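Local coordinates for protein adenosine deaminase 1 (Arthrobacter aurescens, PDB 3RYS) that probably catalyses the zinc-dependent hydrolytic deamination of adenine to hypoxanthine, a step in purine salvage and nitrogen catabolism, at residues L20-T25 and D81-Y86; L26-I31 and E49-Y54; Y54-L59 and A283-Y288; T245-S250 and N278-A283. All coordinates share one frame; numbering follows the deposited sequence.

Contact 1. Residues L20-T25 and D81-Y86. With ZN (zinc ion), chain C; ADE (adenine), chain D.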
# COMPACT_ATOMS: atom_id res chain seq x y z
N LEU A 20 1.13 -0.13 0.40
CA LEU A 20 1.35 1.05 1.22
C LEU A 20 1.67 2.29 0.39
O LEU A 20 2.61 2.29 -0.40
CB LEU A 20 2.47 0.82 2.22
CG LEU A 20 2.82 2.10 2.98
CD1 LEU A 20 2.81 1.84 4.47
CD2 LEU A 20 4.15 2.70 2.52
N HIS A 21 0.89 3.34 0.60
CA HIS A 21 1.09 4.60 -0.09
C HIS A 21 1.92 5.55 0.77
O HIS A 21 1.55 5.86 1.90
CB HIS A 21 -0.26 5.24 -0.41
CG HIS A 21 -1.19 4.32 -1.14
ND1 HIS A 21 -1.35 4.37 -2.50
CD2 HIS A 21 -1.99 3.33 -0.69
CE1 HIS A 21 -2.23 3.45 -2.87
NE2 HIS A 21 -2.63 2.81 -1.79
N ILE A 22 3.05 6.00 0.24
CA ILE A 22 3.95 6.83 1.02
C ILE A 22 3.28 8.13 1.47
O ILE A 22 3.54 8.62 2.56
CB ILE A 22 5.27 7.11 0.27
CG1 ILE A 22 6.38 7.44 1.27
CG2 ILE A 22 5.10 8.20 -0.77
CD1 ILE A 22 6.59 6.37 2.32
N GLU A 23 2.39 8.66 0.63
CA GLU A 23 1.65 9.88 0.95
C GLU A 23 0.62 9.64 2.06
O GLU A 23 0.19 10.59 2.72
CB GLU A 23 0.94 10.42 -0.30
CG GLU A 23 1.85 10.77 -1.46
CD GLU A 23 2.13 9.59 -2.39
OE1 GLU A 23 2.10 8.43 -1.92
OE2 GLU A 23 2.39 9.82 -3.58
N GLY A 24 0.23 8.39 2.24
CA GLY A 24 -0.73 8.02 3.27
C GLY A 24 -0.03 7.79 4.59
O GLY A 24 -0.64 7.44 5.60
N THR A 25 1.28 8.01 4.56
CA THR A 25 2.16 7.87 5.70
C THR A 25 2.33 9.20 6.45
O THR A 25 2.90 9.26 7.55
CB THR A 25 3.51 7.36 5.21
OG1 THR A 25 3.60 5.95 5.45
CG2 THR A 25 4.66 8.07 5.88
N ASP A 81 12.23 13.14 3.95
CA ASP A 81 11.75 13.16 5.33
C ASP A 81 10.53 12.27 5.52
O ASP A 81 10.47 11.49 6.47
CB ASP A 81 11.42 14.59 5.76
CG ASP A 81 12.65 15.42 6.06
OD1 ASP A 81 13.75 14.83 6.13
OD2 ASP A 81 12.52 16.65 6.22
N MET A 82 9.56 12.37 4.61
CA MET A 82 8.33 11.60 4.74
C MET A 82 8.59 10.11 4.64
O MET A 82 8.01 9.31 5.38
CB MET A 82 7.33 12.00 3.66
CG MET A 82 6.20 11.00 3.46
SD MET A 82 5.11 11.48 2.11
CE MET A 82 6.23 11.39 0.72
N THR A 83 9.48 9.74 3.72
CA THR A 83 9.80 8.35 3.46
C THR A 83 10.55 7.74 4.64
O THR A 83 10.28 6.61 5.04
CB THR A 83 10.64 8.20 2.18
OG1 THR A 83 10.03 8.92 1.11
CG2 THR A 83 10.78 6.73 1.80
N ARG A 84 11.46 8.51 5.21
CA ARG A 84 12.26 8.04 6.34
C ARG A 84 11.43 7.88 7.60
O ARG A 84 11.69 7.01 8.42
CB ARG A 84 13.45 8.97 6.59
CG ARG A 84 14.65 8.65 5.71
CD ARG A 84 15.73 9.72 5.73
NE ARG A 84 16.85 9.30 4.89
CZ ARG A 84 17.77 10.11 4.38
NH1 ARG A 84 17.71 11.42 4.62
NH2 ARG A 84 18.75 9.62 3.63
N ALA A 85 10.42 8.73 7.74
CA ALA A 85 9.56 8.69 8.92
C ALA A 85 8.74 7.41 8.90
O ALA A 85 8.41 6.86 9.95
CB ALA A 85 8.66 9.92 8.98
N TYR A 86 8.40 6.95 7.70
CA TYR A 86 7.68 5.70 7.55
C TYR A 86 8.61 4.51 7.75
O TYR A 86 8.29 3.59 8.50
CB TYR A 86 7.00 5.59 6.18
CG TYR A 86 6.71 4.15 5.82
CD1 TYR A 86 5.67 3.47 6.42
CD2 TYR A 86 7.50 3.47 4.90
CE1 TYR A 86 5.41 2.15 6.12
CE2 TYR A 86 7.25 2.16 4.59
CZ TYR A 86 6.20 1.49 5.20
OH TYR A 86 5.95 0.17 4.89
ZN ZN C . -4.49 1.48 -1.31
N9 ADE D . -5.07 6.03 -2.91
C8 ADE D . -4.39 5.87 -1.73
N7 ADE D . -4.81 4.85 -1.00
C5 ADE D . -5.84 4.32 -1.76
C6 ADE D . -6.70 3.22 -1.54
N6 ADE D . -6.65 2.45 -0.45
N1 ADE D . -7.62 2.95 -2.49
C2 ADE D . -7.67 3.73 -3.59
N3 ADE D . -6.91 4.78 -3.90
C4 ADE D . -6.01 5.03 -2.94
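Leu20 comes from the opposite direction to Tyr86 and lays CD2 over one face of its phenol ring, a CH-pi contact with CD2 3.8 Å from the Tyr86 ring centroid and 19° off its normal. Placing CG anti to the backbone N (chi1 174°) carries the branched end to that ring, whose OH is hydrogen-bonded to Glu17. His21 instead serves the metal: its NE2 binds the zinc ion at 2.3 Å, while N7 of adenine lies over one face of the imidazole. This is the TIM-barrel principle at work in the adenosine deaminase family: the chain leaving strand 15-17 turns its histidines, His19 and His21, to the metal and packs other residues against helix 76-92. Ile22 splits its branches, CG2 resting 3.7 Å from Met82 CE and CD1 4.0 Å from Tyr86 CB. A bend at chi3 (64°) in Met82 brings its methyl to Ile22, and Met82 SD lies 3.3 Å from Ile22 O. Glu23 touches SD through its CA, its carboxylate being hydrogen-bonded to the backbone N of Asp103. Beyond the short 3-10 turn, Thr25 crosses Tyr86 at about a right angle: its CG2 is 3.6 Å from Met82 O, and its OG1 approaches Tyr86 CD1 obliquely.

Contact 2. Residues L26-I31 and E49-Y54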
# COMPACT_ATOMS: atom_id res chain seq x y z
N LEU A 26 1.81 10.26 5.84
CA LEU A 26 1.98 11.63 6.32
C LEU A 26 1.18 11.92 7.59
O LEU A 26 -0.04 12.09 7.55
CB LEU A 26 1.57 12.61 5.22
CG LEU A 26 2.27 13.96 5.22
CD1 LEU A 26 3.76 13.77 5.41
CD2 LEU A 26 1.98 14.69 3.92
N GLN A 27 1.88 11.98 8.71
CA GLN A 27 1.26 12.21 10.01
C GLN A 27 1.01 13.72 10.22
O GLN A 27 1.80 14.54 9.76
CB GLN A 27 2.17 11.65 11.11
CG GLN A 27 1.43 11.15 12.33
CD GLN A 27 0.55 9.96 12.04
OE1 GLN A 27 1.02 8.92 11.56
NE2 GLN A 27 -0.74 10.09 12.33
N PRO A 28 -0.09 14.07 10.90
CA PRO A 28 -0.44 15.47 11.17
C PRO A 28 0.71 16.31 11.74
O PRO A 28 0.80 17.50 11.43
CB PRO A 28 -1.57 15.35 12.20
CG PRO A 28 -2.25 14.08 11.82
CD PRO A 28 -1.15 13.15 11.35
N GLU A 29 1.58 15.71 12.55
CA GLU A 29 2.74 16.43 13.06
C GLU A 29 3.66 16.85 11.92
O GLU A 29 4.08 18.01 11.84
CB GLU A 29 3.52 15.59 14.09
CG GLU A 29 2.72 15.22 15.33
CD GLU A 29 1.66 14.16 15.05
OE1 GLU A 29 1.99 13.16 14.39
OE2 GLU A 29 0.50 14.34 15.48
N LEU A 30 3.96 15.91 11.02
CA LEU A 30 4.86 16.18 9.91
C LEU A 30 4.25 17.18 8.94
O LEU A 30 4.95 18.04 8.40
CB LEU A 30 5.24 14.89 9.19
CG LEU A 30 6.29 15.06 8.08
CD1 LEU A 30 7.47 15.86 8.59
CD2 LEU A 30 6.73 13.71 7.54
N ILE A 31 2.95 17.05 8.72
CA ILE A 31 2.23 17.99 7.87
C ILE A 31 2.46 19.43 8.33
O ILE A 31 2.87 20.29 7.55
CB ILE A 31 0.72 17.66 7.83
CG1 ILE A 31 0.51 16.26 7.26
CG2 ILE A 31 -0.02 18.68 6.99
CD1 ILE A 31 -0.95 15.87 7.11
N GLU A 49 -7.82 20.58 14.76
CA GLU A 49 -8.87 20.76 13.76
C GLU A 49 -8.61 19.86 12.56
O GLU A 49 -9.54 19.43 11.88
CB GLU A 49 -8.96 22.22 13.30
CG GLU A 49 -10.05 22.47 12.26
CD GLU A 49 -9.95 23.83 11.60
OE1 GLU A 49 -9.44 24.77 12.24
OE2 GLU A 49 -10.39 23.96 10.43
N LEU A 50 -7.33 19.58 12.32
CA LEU A 50 -6.95 18.67 11.26
C LEU A 50 -7.39 17.23 11.57
O LEU A 50 -8.08 16.61 10.77
CB LEU A 50 -5.44 18.73 10.98
CG LEU A 50 -4.89 17.65 10.05
CD1 LEU A 50 -5.69 17.58 8.75
CD2 LEU A 50 -3.42 17.88 9.76
N ARG A 51 -6.99 16.72 12.73
CA ARG A 51 -7.34 15.35 13.12
C ARG A 51 -8.85 15.16 13.12
O ARG A 51 -9.36 14.05 12.93
CB ARG A 51 -6.77 15.01 14.50
CG ARG A 51 -5.31 15.38 14.69
CD ARG A 51 -4.67 14.55 15.79
NE ARG A 51 -4.33 13.21 15.32
CZ ARG A 51 -3.09 12.79 15.08
NH1 ARG A 51 -2.06 13.59 15.28
NH2 ARG A 51 -2.88 11.55 14.65
N GLU A 52 -9.57 16.26 13.33
CA GLU A 52 -11.02 16.27 13.36
C GLU A 52 -11.61 15.90 12.00
O GLU A 52 -12.78 15.54 11.89
CB GLU A 52 -11.49 17.66 13.77
CG GLU A 52 -12.93 17.74 14.24
CD GLU A 52 -13.24 19.08 14.87
OE1 GLU A 52 -12.29 19.80 15.26
OE2 GLU A 52 -14.44 19.42 14.99
N LYS A 53 -10.79 15.99 10.95
CA LYS A 53 -11.27 15.79 9.58
C LYS A 53 -11.06 14.37 9.06
O LYS A 53 -11.16 14.12 7.86
CB LYS A 53 -10.60 16.79 8.63
CG LYS A 53 -11.04 18.23 8.83
CD LYS A 53 -10.49 19.12 7.73
CE LYS A 53 -11.04 20.54 7.84
NZ LYS A 53 -10.51 21.43 6.76
N TYR A 54 -10.79 13.44 9.97
CA TYR A 54 -10.45 12.07 9.58
C TYR A 54 -11.61 11.08 9.75
O TYR A 54 -11.38 9.88 9.87
CB TYR A 54 -9.23 11.59 10.36
CG TYR A 54 -7.92 12.18 9.89
CD1 TYR A 54 -7.66 13.54 10.00
CD2 TYR A 54 -6.93 11.37 9.33
CE1 TYR A 54 -6.46 14.08 9.57
CE2 TYR A 54 -5.73 11.91 8.90
CZ TYR A 54 -5.50 13.26 9.02
OH TYR A 54 -4.30 13.78 8.59
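Pro28 sits between a greasy patch and a charged one, and its ring belongs to both. On the packed side its CB lies 4.0 Å from Leu50 CD2, the same methyl that meets Ile31 CD1 at 4.1 Å. Tyr54 joins them through its hydroxyl end, with OH 3.8 Å from Pro28 CG and the ring turned obliquely to it. These buried groups seat the first turn of helix 28-37, with Gln27 at its N-cap position, against helix 47-51 and the type I turn from Arg51 to Tyr54, about 19 Å from the centre of the chain.

The solvent side is built differently. Arg51 bends at chi3 (78°) and spreads its guanidinium so that Pro28 CG lies over one face, 3.5 Å from NH1. Glu29 comes to the edge of the same group, and its OE2 makes a salt bridge of 2.7 Å with Arg51 NH1; the two planes differ by only 14°, yet the hydrogen bond within it is weak, with an angle of 123°. Gln27 NE2 and Arg51 NH2, both donors, merely lie near each other.

At Pro28, an alanine, lacking CG and CD, would probably leave the guanidinium without the surface under its face, freer to swing, and open a gap beside Tyr54 OH. The chemistry thus implies a buried apolar join with one weakly hydrogen-bonded, exposed ion pair at its margin.

Contact 3. Residues Y54-L59 and A283-Y288. With ADE (adenine), chain D.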
# COMPACT_ATOMS: atom_id res chain seq x y z
N TYR A 54 -10.79 13.44 9.97
CA TYR A 54 -10.45 12.07 9.58
C TYR A 54 -11.61 11.08 9.75
O TYR A 54 -11.38 9.88 9.87
CB TYR A 54 -9.23 11.59 10.36
CG TYR A 54 -7.92 12.18 9.89
CD1 TYR A 54 -7.66 13.54 10.00
CD2 TYR A 54 -6.93 11.37 9.33
CE1 TYR A 54 -6.46 14.08 9.57
CE2 TYR A 54 -5.73 11.91 8.90
CZ TYR A 54 -5.50 13.26 9.02
OH TYR A 54 -4.30 13.78 8.59
N GLU A 55 -12.84 11.57 9.76
CA GLU A 55 -13.98 10.66 9.75
C GLU A 55 -14.50 10.50 8.33
O GLU A 55 -15.20 11.37 7.81
CB GLU A 55 -15.10 11.15 10.67
CG GLU A 55 -16.19 10.11 10.87
CD GLU A 55 -17.37 10.64 11.65
OE1 GLU A 55 -17.52 11.88 11.75
OE2 GLU A 55 -18.16 9.82 12.17
N PHE A 56 -14.15 9.38 7.70
CA PHE A 56 -14.44 9.19 6.28
C PHE A 56 -15.78 8.51 6.05
O PHE A 56 -16.30 7.83 6.93
CB PHE A 56 -13.30 8.42 5.61
CG PHE A 56 -11.94 8.97 5.93
CD1 PHE A 56 -11.52 10.17 5.38
CD2 PHE A 56 -11.08 8.29 6.78
CE1 PHE A 56 -10.27 10.68 5.68
CE2 PHE A 56 -9.83 8.80 7.08
CZ PHE A 56 -9.43 9.99 6.53
N THR A 57 -16.32 8.70 4.85
CA THR A 57 -17.64 8.19 4.50
C THR A 57 -17.53 7.15 3.40
O THR A 57 -18.37 6.26 3.27
CB THR A 57 -18.54 9.33 4.01
OG1 THR A 57 -18.41 10.45 4.89
CG2 THR A 57 -19.99 8.89 3.96
N ASP A 58 -16.48 7.29 2.59
CA ASP A 58 -16.21 6.40 1.46
C ASP A 58 -14.80 6.68 0.97
O ASP A 58 -14.10 7.51 1.54
CB ASP A 58 -17.24 6.59 0.33
CG ASP A 58 -17.31 8.03 -0.18
OD1 ASP A 58 -16.59 8.91 0.34
OD2 ASP A 58 -18.10 8.28 -1.12
N LEU A 59 -14.37 5.99 -0.09
CA LEU A 59 -13.03 6.18 -0.61
C LEU A 59 -12.78 7.64 -0.97
O LEU A 59 -11.72 8.20 -0.67
CB LEU A 59 -12.77 5.31 -1.83
CG LEU A 59 -11.39 5.46 -2.47
CD1 LEU A 59 -10.29 5.14 -1.47
CD2 LEU A 59 -11.25 4.60 -3.72
N ALA A 283 -1.22 6.79 8.28
CA ALA A 283 -1.44 8.01 9.05
C ALA A 283 -2.89 8.49 8.96
O ALA A 283 -3.27 9.45 9.63
CB ALA A 283 -0.47 9.11 8.61
N TYR A 284 -3.69 7.81 8.15
CA TYR A 284 -5.09 8.18 7.97
C TYR A 284 -6.07 7.18 8.61
O TYR A 284 -7.21 7.54 8.91
CB TYR A 284 -5.41 8.32 6.48
CG TYR A 284 -4.81 9.55 5.84
CD1 TYR A 284 -3.48 9.56 5.44
CD2 TYR A 284 -5.57 10.69 5.65
CE1 TYR A 284 -2.92 10.69 4.86
CE2 TYR A 284 -5.02 11.82 5.07
CZ TYR A 284 -3.69 11.81 4.68
OH TYR A 284 -3.14 12.93 4.10
N PHE A 285 -5.62 5.95 8.79
CA PHE A 285 -6.51 4.90 9.28
C PHE A 285 -6.12 4.44 10.68
O PHE A 285 -6.58 3.41 11.16
CB PHE A 285 -6.54 3.72 8.29
CG PHE A 285 -6.86 4.12 6.88
CD1 PHE A 285 -7.86 5.05 6.62
CD2 PHE A 285 -6.18 3.57 5.81
CE1 PHE A 285 -8.16 5.42 5.31
CE2 PHE A 285 -6.48 3.93 4.50
CZ PHE A 285 -7.47 4.87 4.25
N GLY A 286 -5.27 5.24 11.33
CA GLY A 286 -4.93 5.05 12.73
C GLY A 286 -4.13 3.82 13.08
O GLY A 286 -4.40 3.17 14.10
N GLY A 287 -3.14 3.48 12.26
CA GLY A 287 -2.34 2.30 12.54
C GLY A 287 -1.50 1.78 11.39
O GLY A 287 -1.88 1.85 10.22
N TYR A 288 -0.34 1.23 11.75
CA TYR A 288 0.56 0.62 10.78
C TYR A 288 0.28 -0.88 10.69
O TYR A 288 -0.70 -1.36 11.24
CB TYR A 288 2.01 0.93 11.15
CG TYR A 288 2.31 2.41 11.03
CD1 TYR A 288 1.86 3.32 11.98
CD2 TYR A 288 3.03 2.90 9.95
CE1 TYR A 288 2.12 4.68 11.86
CE2 TYR A 288 3.30 4.25 9.82
CZ TYR A 288 2.84 5.14 10.77
OH TYR A 288 3.11 6.48 10.63
N9 ADE D . -5.07 6.03 -2.91
C8 ADE D . -4.39 5.87 -1.73
N7 ADE D . -4.81 4.85 -1.00
C5 ADE D . -5.84 4.32 -1.76
C6 ADE D . -6.70 3.22 -1.54
N6 ADE D . -6.65 2.45 -0.45
N1 ADE D . -7.62 2.95 -2.49
C2 ADE D . -7.67 3.73 -3.59
N3 ADE D . -6.91 4.78 -3.90
C4 ADE D . -6.01 5.03 -2.94
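Tyr284 O is approached by two aromatic rings: Phe56 turns its edge to the oxygen, CE2 lying 3.4 Å from Tyr284 O near the ring plane, and Tyr54 CD2 stands 3.9 Å from the same atom. No hydrogen bond joins the segments, and edge hydrogens of slightly positive character probably suit the carbonyl. The setting is the mouth of a TIM barrel, where the loop after the last strand, 275-277, meets the loop that leads into helix 59-69, and the join is almost wholly aromatic.

Tyr54 and Tyr284 have planes 29° apart, but the rings are slid so far that they barely overlap, with centroids 5.3 Å from each other; Tyr54 CE2 makes the approach, 3.5 Å from Tyr284 CD2. Phe56, with CG anti to its carbonyl carbon (chi1 -49°), runs about perpendicular to Tyr284 and brings Phe56 CZ to the edge of the Tyr284 ring, 4.0 Å from Tyr284 CD2. It also crosses Phe285, whose CE1 meets Phe56 CE2 at 4.2 Å.

Phe62 of helix 59-69 completes the cluster: it packs edge-to-face with Phe56 and with Tyr284 and also meets Phe285. Because Phe62 belongs to the adenine pocket, the cluster backs onto the ligand. Asp58 N-caps that helix with its side chain, and at the helix start Leu59 CD1 lies 3.6 Å from N1 of adenine.

Contact 4. Residues T245-S250 and N278-A283. With ZN (zinc ion), chain C; ADE (adenine), chain D.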
# COMPACT_ATOMS: atom_id res chain seq x y z
N THR A 245 -3.51 -8.15 -1.43
CA THR A 245 -3.01 -7.28 -0.39
C THR A 245 -4.14 -6.61 0.42
O THR A 245 -4.51 -5.46 0.18
CB THR A 245 -2.00 -6.25 -0.95
OG1 THR A 245 -2.64 -5.37 -1.89
CG2 THR A 245 -0.86 -6.96 -1.66
N VAL A 246 -4.67 -7.36 1.38
CA VAL A 246 -5.76 -6.88 2.22
C VAL A 246 -5.32 -5.80 3.21
O VAL A 246 -4.23 -5.86 3.77
CB VAL A 246 -6.41 -8.03 3.01
CG1 VAL A 246 -7.63 -7.53 3.78
CG2 VAL A 246 -6.80 -9.18 2.08
N CYS A 247 -6.19 -4.82 3.42
CA CYS A 247 -5.93 -3.73 4.35
C CYS A 247 -7.11 -3.57 5.31
O CYS A 247 -8.03 -2.80 5.03
CB CYS A 247 -5.67 -2.42 3.60
SG CYS A 247 -4.52 -2.57 2.21
N PRO A 248 -7.07 -4.30 6.43
CA PRO A 248 -8.19 -4.40 7.39
C PRO A 248 -8.71 -3.06 7.90
O PRO A 248 -9.89 -2.75 7.72
CB PRO A 248 -7.59 -5.23 8.53
CG PRO A 248 -6.51 -6.05 7.86
CD PRO A 248 -5.93 -5.14 6.83
N LEU A 249 -7.85 -2.27 8.54
CA LEU A 249 -8.25 -0.98 9.09
C LEU A 249 -8.70 -0.02 7.99
O LEU A 249 -9.63 0.77 8.19
CB LEU A 249 -7.11 -0.36 9.89
CG LEU A 249 -6.70 -1.10 11.15
CD1 LEU A 249 -5.65 -0.29 11.93
CD2 LEU A 249 -7.92 -1.39 12.02
N SER A 250 -8.02 -0.07 6.85
CA SER A 250 -8.40 0.78 5.73
C SER A 250 -9.87 0.56 5.35
O SER A 250 -10.65 1.51 5.25
CB SER A 250 -7.47 0.53 4.54
OG SER A 250 -7.86 1.31 3.43
N ASN A 278 -1.89 -5.45 5.32
CA ASN A 278 -1.22 -4.20 4.98
C ASN A 278 -1.91 -3.01 5.64
O ASN A 278 -3.10 -3.08 5.96
CB ASN A 278 -1.18 -4.01 3.46
CG ASN A 278 -0.59 -5.21 2.74
OD1 ASN A 278 -1.24 -6.23 2.54
ND2 ASN A 278 0.67 -5.08 2.32
N SER A 279 -1.18 -1.91 5.84
CA SER A 279 -1.76 -0.75 6.51
C SER A 279 -2.26 0.30 5.52
O SER A 279 -3.03 1.20 5.89
CB SER A 279 -0.79 -0.15 7.53
OG SER A 279 0.36 0.40 6.91
N ASP A 280 -1.82 0.19 4.27
CA ASP A 280 -2.34 1.00 3.16
C ASP A 280 -2.00 2.49 3.28
O ASP A 280 -1.07 2.97 2.63
CB ASP A 280 -3.86 0.79 3.03
CG ASP A 280 -4.41 1.37 1.74
OD1 ASP A 280 -5.64 1.58 1.66
OD2 ASP A 280 -3.62 1.62 0.81
N ASP A 281 -2.76 3.21 4.10
CA ASP A 281 -2.51 4.62 4.37
C ASP A 281 -2.47 4.83 5.89
O ASP A 281 -3.45 5.28 6.49
CB ASP A 281 -3.59 5.49 3.72
CG ASP A 281 -3.73 5.25 2.22
OD1 ASP A 281 -2.95 5.87 1.46
OD2 ASP A 281 -4.61 4.48 1.78
N PRO A 282 -1.33 4.50 6.52
CA PRO A 282 -1.15 4.36 7.97
C PRO A 282 -1.49 5.60 8.80
O PRO A 282 -1.98 5.46 9.92
CB PRO A 282 0.35 4.08 8.11
CG PRO A 282 0.79 3.63 6.78
CD PRO A 282 -0.07 4.32 5.79
N ALA A 283 -1.22 6.79 8.28
CA ALA A 283 -1.44 8.01 9.05
C ALA A 283 -2.89 8.49 8.96
O ALA A 283 -3.27 9.45 9.63
CB ALA A 283 -0.47 9.11 8.61
ZN ZN C . -4.49 1.48 -1.31
N9 ADE D . -5.07 6.03 -2.91
C8 ADE D . -4.39 5.87 -1.73
N7 ADE D . -4.81 4.85 -1.00
C5 ADE D . -5.84 4.32 -1.76
C6 ADE D . -6.70 3.22 -1.54
N6 ADE D . -6.65 2.45 -0.45
N1 ADE D . -7.62 2.95 -2.49
C2 ADE D . -7.67 3.73 -3.59
N3 ADE D . -6.91 4.78 -3.90
C4 ADE D . -6.01 5.03 -2.94
O HOH W 1 -5.25 -1.18 6.56
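Ser250 and Asp280 supply the clearest direct hydrogen bond: Ser250 OG donates to Asp280 OD1 at 2.9 Å, meeting the anti lone pair of that oxygen, the one turned away from OD2. The backbone link is weaker, Asn278 N to Val246 O at 2.8 Å with an angle of 129°. A water bridges Ser250 N and Asn278 O, and that carbonyl also receives a CA-H...O contact from Cys247 CA at 3.3 Å. Apolar contact is slight, chiefly Cys247 SG against Asp280 CB at 3.5 Å.

Metal and ligand form the third group. With CG anti to the backbone N (chi1 -168°), Asp280 directs OD2 to the zinc ion at 2.3 Å, alongside His19, His21 and His199, while OD1, steadied by Ser250, faces the exocyclic amine of adenine. Thr245 acts one shell out, its OG1 hydrogen-bonded to Asp222 and to His19 ND1. Asp281 brings OD2 to 2.8 Å from N7 of the base; swapping it for a leucine would probably leave N7 without its polar partner and the purine less firmly oriented. An HxH pair after the first strand, a further histidine and an aspartate after the last strand typify metallo-dependent hydrolase TIM barrels; the single zinc fits the adenosine deaminase family.

Overall arrangement
Along the chain, the segments of contact 2 fall between those of contact 1, those of contact 4 fall between those of contact 3, and contacts 1 and 3 interlock. All four lie in one TIM-barrel domain. Contacts 1 and 4, about 13 Å apart centre to centre, each hold one of the loops after strands 15-17 and 275-277, the first and last of the barrel, and the two loops meet where His21 N probably bonds to Asp280 O; both residues bind zinc. Contact 3, about 9 Å from contact 4 between centres and sharing Ala283 with it, lines the mouth beside adenine. Contact 2, sharing Tyr54 with contact 3, is the outermost, its centre about 19 Å from the chain's centre. Barrel closure thus coincides with assembly of the site.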